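Local coordinates for protein processed glycerol phosphate lipoteichoic acid synthase 2 (Bacillus subtilis, PDB 2W8D) that belongs to the lipoteichoic acid synthase family, its C-terminal domain having a sulfatase-like fold of the alkaline phosphatase clan that carries a magnesium ion, at residues T69-N74 with P291-A296; T280-A285 with K362-K367. All coordinates share one frame; numbering follows the deposited sequence.

Contact 1: residues T69-N74 with P291-A296; sequences TFYFDN and PLFIHA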
loop_
_atom_site.group_PDB
_atom_site.type_symbol
_atom_site.label_atom_id
_atom_site.label_comp_id
_atom_site.label_asym_id
_atom_site.label_seq_id
_atom_site.Cartn_x
_atom_site.Cartn_y
_atom_site.Cartn_z
ATOM N N THR A 69 17.952 1.696 0.136
ATOM C CA THR A 69 16.506 1.517 0.084
ATOM C C THR A 69 15.804 2.874 0.099
ATOM O O THR A 69 16.162 3.748 0.884
ATOM C CB THR A 69 16.041 0.652 1.254
ATOM O OG1 THR A 69 16.839 -0.533 1.303
ATOM C CG2 THR A 69 14.575 0.271 1.117
ATOM N N PHE A 70 14.844 3.052 -0.809
ATOM C CA PHE A 70 13.985 4.229 -0.809
ATOM C C PHE A 70 13.068 4.060 0.363
ATOM O O PHE A 70 12.389 3.035 0.475
ATOM C CB PHE A 70 13.058 4.316 -2.014
ATOM C CG PHE A 70 13.733 4.581 -3.339
ATOM C CD1 PHE A 70 13.987 5.871 -3.759
ATOM C CD2 PHE A 70 13.993 3.540 -4.216
ATOM C CE1 PHE A 70 14.545 6.110 -4.990
ATOM C CE2 PHE A 70 14.542 3.771 -5.454
ATOM C CZ PHE A 70 14.821 5.053 -5.842
ATOM N N TYR A 71 13.040 5.058 1.234
ATOM C CA TYR A 71 12.062 5.094 2.305
ATOM C C TYR A 71 11.334 6.442 2.233
ATOM O O TYR A 71 11.976 7.472 2.036
ATOM C CB TYR A 71 12.741 4.907 3.668
ATOM C CG TYR A 71 11.781 5.104 4.830
ATOM C CD1 TYR A 71 10.673 4.265 4.973
ATOM C CD2 TYR A 71 11.961 6.134 5.756
ATOM C CE1 TYR A 71 9.784 4.431 6.013
ATOM C CE2 TYR A 71 11.051 6.332 6.816
ATOM C CZ TYR A 71 9.969 5.471 6.924
ATOM O OH TYR A 71 9.044 5.615 7.933
ATOM N N PHE A 72 10.006 6.403 2.361
ATOM C CA PHE A 72 9.141 7.570 2.273
ATOM C C PHE A 72 8.441 7.755 3.623
ATOM O O PHE A 72 7.596 6.928 4.005
ATOM C CB PHE A 72 8.086 7.386 1.160
ATOM C CG PHE A 72 8.667 6.980 -0.188
ATOM C CD1 PHE A 72 8.873 7.923 -1.191
ATOM C CD2 PHE A 72 8.995 5.661 -0.451
ATOM C CE1 PHE A 72 9.404 7.553 -2.425
ATOM C CE2 PHE A 72 9.525 5.287 -1.686
ATOM C CZ PHE A 72 9.727 6.240 -2.670
ATOM N N ASP A 73 8.786 8.845 4.327
ATOM C CA ASP A 73 8.293 9.126 5.677
ATOM C C ASP A 73 7.071 10.084 5.742
ATOM O O ASP A 73 6.522 10.370 6.828
ATOM C CB ASP A 73 9.454 9.624 6.555
ATOM C CG ASP A 73 10.021 10.949 6.077
ATOM O OD1 ASP A 73 10.089 11.219 4.867
ATOM O OD2 ASP A 73 10.415 11.750 6.915
ATOM N N ASN A 74 6.661 10.580 4.584
ATOM C CA ASN A 74 5.421 11.322 4.463
ATOM C C ASN A 74 4.449 10.676 3.450
ATOM O O ASN A 74 3.904 11.328 2.571
ATOM C CB ASN A 74 5.720 12.762 4.108
ATOM C CG ASN A 74 6.437 13.484 5.199
ATOM O OD1 ASN A 74 6.067 13.395 6.375
ATOM N ND2 ASN A 74 7.451 14.230 4.827
ATOM N N PRO A 291 4.434 3.428 6.517
ATOM C CA PRO A 291 5.733 3.350 5.853
ATOM C C PRO A 291 5.606 2.778 4.447
ATOM O O PRO A 291 4.674 2.017 4.178
ATOM C CB PRO A 291 6.565 2.428 6.750
ATOM C CG PRO A 291 5.570 1.641 7.565
ATOM C CD PRO A 291 4.241 2.413 7.563
ATOM N N LEU A 292 6.495 3.224 3.557
ATOM C CA LEU A 292 6.606 2.709 2.218
ATOM C C LEU A 292 8.087 2.515 1.992
ATOM O O LEU A 292 8.855 3.443 2.201
ATOM C CB LEU A 292 6.041 3.683 1.188
ATOM C CG LEU A 292 6.375 3.255 -0.257
ATOM C CD1 LEU A 292 5.714 1.909 -0.714
ATOM C CD2 LEU A 292 6.019 4.357 -1.259
ATOM N N PHE A 293 8.476 1.311 1.599
ATOM C CA PHE A 293 9.879 0.984 1.301
ATOM C C PHE A 293 9.919 0.461 -0.134
ATOM O O PHE A 293 9.032 -0.295 -0.523
ATOM C CB PHE A 293 10.398 -0.143 2.218
ATOM C CG PHE A 293 10.468 0.223 3.660
ATOM C CD1 PHE A 293 11.619 0.769 4.186
ATOM C CD2 PHE A 293 9.378 0.014 4.509
ATOM C CE1 PHE A 293 11.696 1.123 5.547
ATOM C CE2 PHE A 293 9.463 0.342 5.853
ATOM C CZ PHE A 293 10.636 0.904 6.368
ATOM N N ILE A 294 10.905 0.894 -0.921
ATOM C CA ILE A 294 11.135 0.328 -2.239
ATOM C C ILE A 294 12.633 0.016 -2.363
ATOM O O ILE A 294 13.463 0.931 -2.338
ATOM C CB ILE A 294 10.759 1.294 -3.399
ATOM C CG1 ILE A 294 9.285 1.652 -3.404
ATOM C CG2 ILE A 294 11.114 0.689 -4.723
ATOM C CD1 ILE A 294 8.976 2.744 -4.384
ATOM N N HIS A 295 12.968 -1.262 -2.479
ATOM C CA HIS A 295 14.324 -1.639 -2.811
ATOM C C HIS A 295 14.298 -2.191 -4.218
ATOM O O HIS A 295 13.744 -3.248 -4.475
ATOM C CB HIS A 295 14.909 -2.641 -1.820
ATOM C CG HIS A 295 16.355 -2.950 -2.079
ATOM N ND1 HIS A 295 16.759 -3.930 -2.955
ATOM C CD2 HIS A 295 17.490 -2.372 -1.612
ATOM C CE1 HIS A 295 18.081 -3.951 -3.022
ATOM N NE2 HIS A 295 18.548 -3.014 -2.213
ATOM N N ALA A 296 14.820 -1.394 -5.140
ATOM C CA ALA A 296 14.916 -1.731 -6.530
ATOM C C ALA A 296 16.376 -2.044 -6.705
ATOM O O ALA A 296 17.249 -1.185 -6.480
ATOM C CB ALA A 296 14.519 -0.566 -7.370
#
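An antiparallel strand pair in the large mixed sheet of the sulfatase-like fold brings Phe70, Tyr71 and Phe72 against Leu292, Phe293 and Ile294. Phe70 and Ile294 form a hydrogen-bonded pair: Phe70 N donates to Ile294 O at 3.0 Å, and Ile294 N returns a straighter bond to Phe70 O, also at 3.0 Å. The same Phe70 O receives the CA-H of Phe293, 3.3 Å from Phe293 CA.

On one face of the sheet the Tyr71 and Phe293 rings make an offset stack, centroids 4.8 Å apart and planes at 30°. Tyr71 CG is anti to the backbone N (chi1 173°), which swings CD1 over the Phe293 face, while Pro291 CB meets the Tyr71 ring edge. Helix 58-65 packs on this side through Leu63 and Ala64. The other face carries Phe70, Phe72, Leu292 and Ile294, large apolar groups suited to a buried layer; helix 313-320 lies against Ile294. His295 is held from outside the pair, NE2 bonded to Glu68 and the ring stacked on Tyr248. Beside Leu292, Phe72 points the same way, and its CE2 reaches Ile294 CD1 at 3.7 Å.

Contact 2: residues T280-A285 with K362-K367; sequences TDYDNA and KYYDTK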
loop_
_atom_site.group_PDB
_atom_site.type_symbol
_atom_site.label_atom_id
_atom_site.label_comp_id
_atom_site.label_asym_id
_atom_site.label_seq_id
_atom_site.Cartn_x
_atom_site.Cartn_y
_atom_site.Cartn_z
ATOM N N THR A 280 -4.990 15.394 19.372
ATOM C CA THR A 280 -6.007 16.207 18.658
ATOM C C THR A 280 -6.391 15.620 17.272
ATOM O O THR A 280 -5.789 14.642 16.810
ATOM C CB THR A 280 -5.501 17.652 18.477
ATOM O OG1 THR A 280 -4.271 17.634 17.735
ATOM C CG2 THR A 280 -5.272 18.355 19.841
ATOM N N ASP A 281 -7.364 16.220 16.590
ATOM C CA ASP A 281 -7.706 15.859 15.188
ATOM C C ASP A 281 -6.493 15.973 14.292
ATOM O O ASP A 281 -6.258 15.127 13.446
ATOM C CB ASP A 281 -8.747 16.832 14.601
ATOM C CG ASP A 281 -10.181 16.564 15.058
ATOM O OD1 ASP A 281 -10.497 15.465 15.562
ATOM O OD2 ASP A 281 -11.004 17.502 14.898
ATOM N N TYR A 282 -5.757 17.064 14.466
ATOM C CA TYR A 282 -4.522 17.320 13.760
ATOM C C TYR A 282 -3.507 16.177 14.005
ATOM O O TYR A 282 -2.931 15.684 13.055
ATOM C CB TYR A 282 -3.942 18.720 14.134
ATOM C CG TYR A 282 -2.489 18.851 13.736
ATOM C CD1 TYR A 282 -2.140 19.219 12.433
ATOM C CD2 TYR A 282 -1.464 18.527 14.634
ATOM C CE1 TYR A 282 -0.835 19.282 12.036
ATOM C CE2 TYR A 282 -0.103 18.577 14.247
ATOM C CZ TYR A 282 0.197 18.952 12.943
ATOM O OH TYR A 282 1.506 19.022 12.505
ATOM N N ASP A 283 -3.268 15.777 15.263
ATOM C CA ASP A 283 -2.271 14.728 15.573
ATOM C C ASP A 283 -2.687 13.419 14.926
ATOM O O ASP A 283 -1.874 12.767 14.288
ATOM C CB ASP A 283 -2.079 14.500 17.084
ATOM C CG ASP A 283 -1.657 15.755 17.837
ATOM O OD1 ASP A 283 -0.856 16.550 17.298
ATOM O OD2 ASP A 283 -2.108 15.943 19.003
ATOM N N ASN A 284 -3.961 13.052 15.082
ATOM C CA ASN A 284 -4.502 11.904 14.390
ATOM C C ASN A 284 -4.302 11.889 12.868
ATOM O O ASN A 284 -4.024 10.838 12.299
ATOM C CB ASN A 284 -5.955 11.656 14.718
ATOM C CG ASN A 284 -6.377 10.270 14.313
ATOM O OD1 ASN A 284 -5.817 9.280 14.798
ATOM N ND2 ASN A 284 -7.318 10.178 13.379
ATOM N N ALA A 285 -4.401 13.042 12.216
ATOM C CA ALA A 285 -4.133 13.116 10.785
ATOM C C ALA A 285 -2.651 12.766 10.495
ATOM O O ALA A 285 -2.342 12.000 9.545
ATOM C CB ALA A 285 -4.492 14.467 10.254
ATOM N N LYS A 362 -11.831 21.954 9.092
ATOM C CA LYS A 362 -10.855 22.839 9.721
ATOM C C LYS A 362 -9.462 22.723 9.056
ATOM O O LYS A 362 -9.034 21.635 8.648
ATOM C CB LYS A 362 -10.760 22.550 11.217
ATOM C CG LYS A 362 -11.975 22.996 11.994
ATOM C CD LYS A 362 -11.859 22.486 13.436
ATOM C CE LYS A 362 -12.702 23.288 14.427
ATOM N NZ LYS A 362 -14.163 23.110 14.203
ATOM N N TYR A 363 -8.759 23.847 8.978
ATOM C CA TYR A 363 -7.415 23.859 8.429
ATOM C C TYR A 363 -6.355 24.123 9.487
ATOM O O TYR A 363 -6.478 25.030 10.322
ATOM C CB TYR A 363 -7.256 24.942 7.386
ATOM C CG TYR A 363 -7.877 24.672 6.054
ATOM C CD1 TYR A 363 -7.148 24.049 5.034
ATOM C CD2 TYR A 363 -9.171 25.099 5.772
ATOM C CE1 TYR A 363 -7.721 23.837 3.776
ATOM C CE2 TYR A 363 -9.734 24.883 4.538
ATOM C CZ TYR A 363 -9.003 24.264 3.546
ATOM O OH TYR A 363 -9.576 24.053 2.306
ATOM N N TYR A 364 -5.278 23.360 9.390
ATOM C CA TYR A 364 -4.159 23.535 10.268
ATOM C C TYR A 364 -2.921 23.702 9.433
ATOM O O TYR A 364 -2.855 23.185 8.302
ATOM C CB TYR A 364 -3.990 22.312 11.158
ATOM C CG TYR A 364 -5.227 21.937 11.922
ATOM C CD1 TYR A 364 -5.415 22.345 13.233
ATOM C CD2 TYR A 364 -6.202 21.148 11.329
ATOM C CE1 TYR A 364 -6.572 21.984 13.937
ATOM C CE2 TYR A 364 -7.352 20.773 12.024
ATOM C CZ TYR A 364 -7.523 21.182 13.314
ATOM O OH TYR A 364 -8.670 20.803 13.953
ATOM N N ASP A 365 -1.945 24.418 9.987
ATOM C CA ASP A 365 -0.637 24.453 9.370
ATOM C C ASP A 365 0.012 23.076 9.535
ATOM O O ASP A 365 0.178 22.593 10.649
ATOM C CB ASP A 365 0.247 25.540 9.992
ATOM C CG ASP A 365 1.636 25.556 9.386
ATOM O OD1 ASP A 365 1.761 25.893 8.185
ATOM O OD2 ASP A 365 2.597 25.198 10.102
ATOM N N THR A 366 0.349 22.440 8.422
ATOM C CA THR A 366 0.911 21.095 8.464
ATOM C C THR A 366 2.166 21.011 9.334
ATOM O O THR A 366 2.289 20.091 10.138
ATOM C CB THR A 366 1.223 20.560 7.071
ATOM O OG1 THR A 366 -0.006 20.304 6.391
ATOM C CG2 THR A 366 1.987 19.217 7.162
ATOM N N LYS A 367 3.060 21.987 9.191
ATOM C CA LYS A 367 4.304 22.032 9.976
ATOM C C LYS A 367 4.067 22.156 11.487
ATOM O O LYS A 367 4.653 21.395 12.261
ATOM C CB LYS A 367 5.221 23.179 9.522
ATOM C CG LYS A 367 6.524 22.751 8.788
ATOM C CD LYS A 367 6.385 22.878 7.242
ATOM C CE LYS A 367 6.723 24.309 6.744
ATOM N NZ LYS A 367 5.914 24.726 5.547
HETATM O O HOH W 1 -10.584 19.294 13.001
#
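Tyr282, on the first turn of helix 281-286, lays its CB over the centre of the Tyr364 ring, 4.0 Å from the centroid and 11° off the ring normal, a CH-pi contact. The two side chains slide past each other in opposite directions, so Tyr282 CD1 passes Tyr364 CB at 3.8 Å, and the ring planes stand 48° apart. Tyr282 CG lies anti to the backbone N (chi1 164°), and the ring runs on along the strand past Asp365 O. Its hydroxyl then donates to Thr366 O, 2.7 Å from OH, approaching at a tilt from the carbonyl plane. Tyrosine suits this place because its long, rigid side chain lies against the strand while its hydroxyl can donate a hydrogen bond to a main-chain carbonyl just beyond it.

At the far end of the Tyr364 ring a water accepts a hydrogen bond from Tyr364 OH at 2.6 Å and donates one to Asp281 OD2, linking the phenol to the carboxylate. The water lies in the plane of the ring, whereas the carboxylate is turned nearly perpendicular to it. Tyr364 is further flanked by Glu371 of the next strand, and Tyr282 also touches Thr357 of strand 356-359.

The helix start is fixed by its own polar groups. Thr280 OG1 accepts from Asp283 N at 3.3 Å, and Asp283 OD2 accepts from Thr280 N at 3.0 Å. Short polar side chains at both positions suit this reciprocal arrangement, a capping box. Tyr282 packs the first turn so capped on strand 362-365 of the five-stranded antiparallel sheet.

Contact 1 lies deep in the chain, within the large mixed sheet, whereas contact 2 sits farther out, where a short helix meets the smaller antiparallel sheet. Their centres are 24 Å apart and their nearest atoms about 7 Å, without touching. Along the chain the segments alternate: 69-74, 280-285, 291-296, then 362-367. Helix 281-286 leads almost directly into strand 292-296, which lies between strands 70-76 and 251-257 in the mixed sheet. Strand 292-296 thus pairs within the mixed sheet while helix 281-286, just before it, packs on the five-stranded sheet, so this part of the chain touches both and joins the C-terminal sheet to the sulfatase-like core.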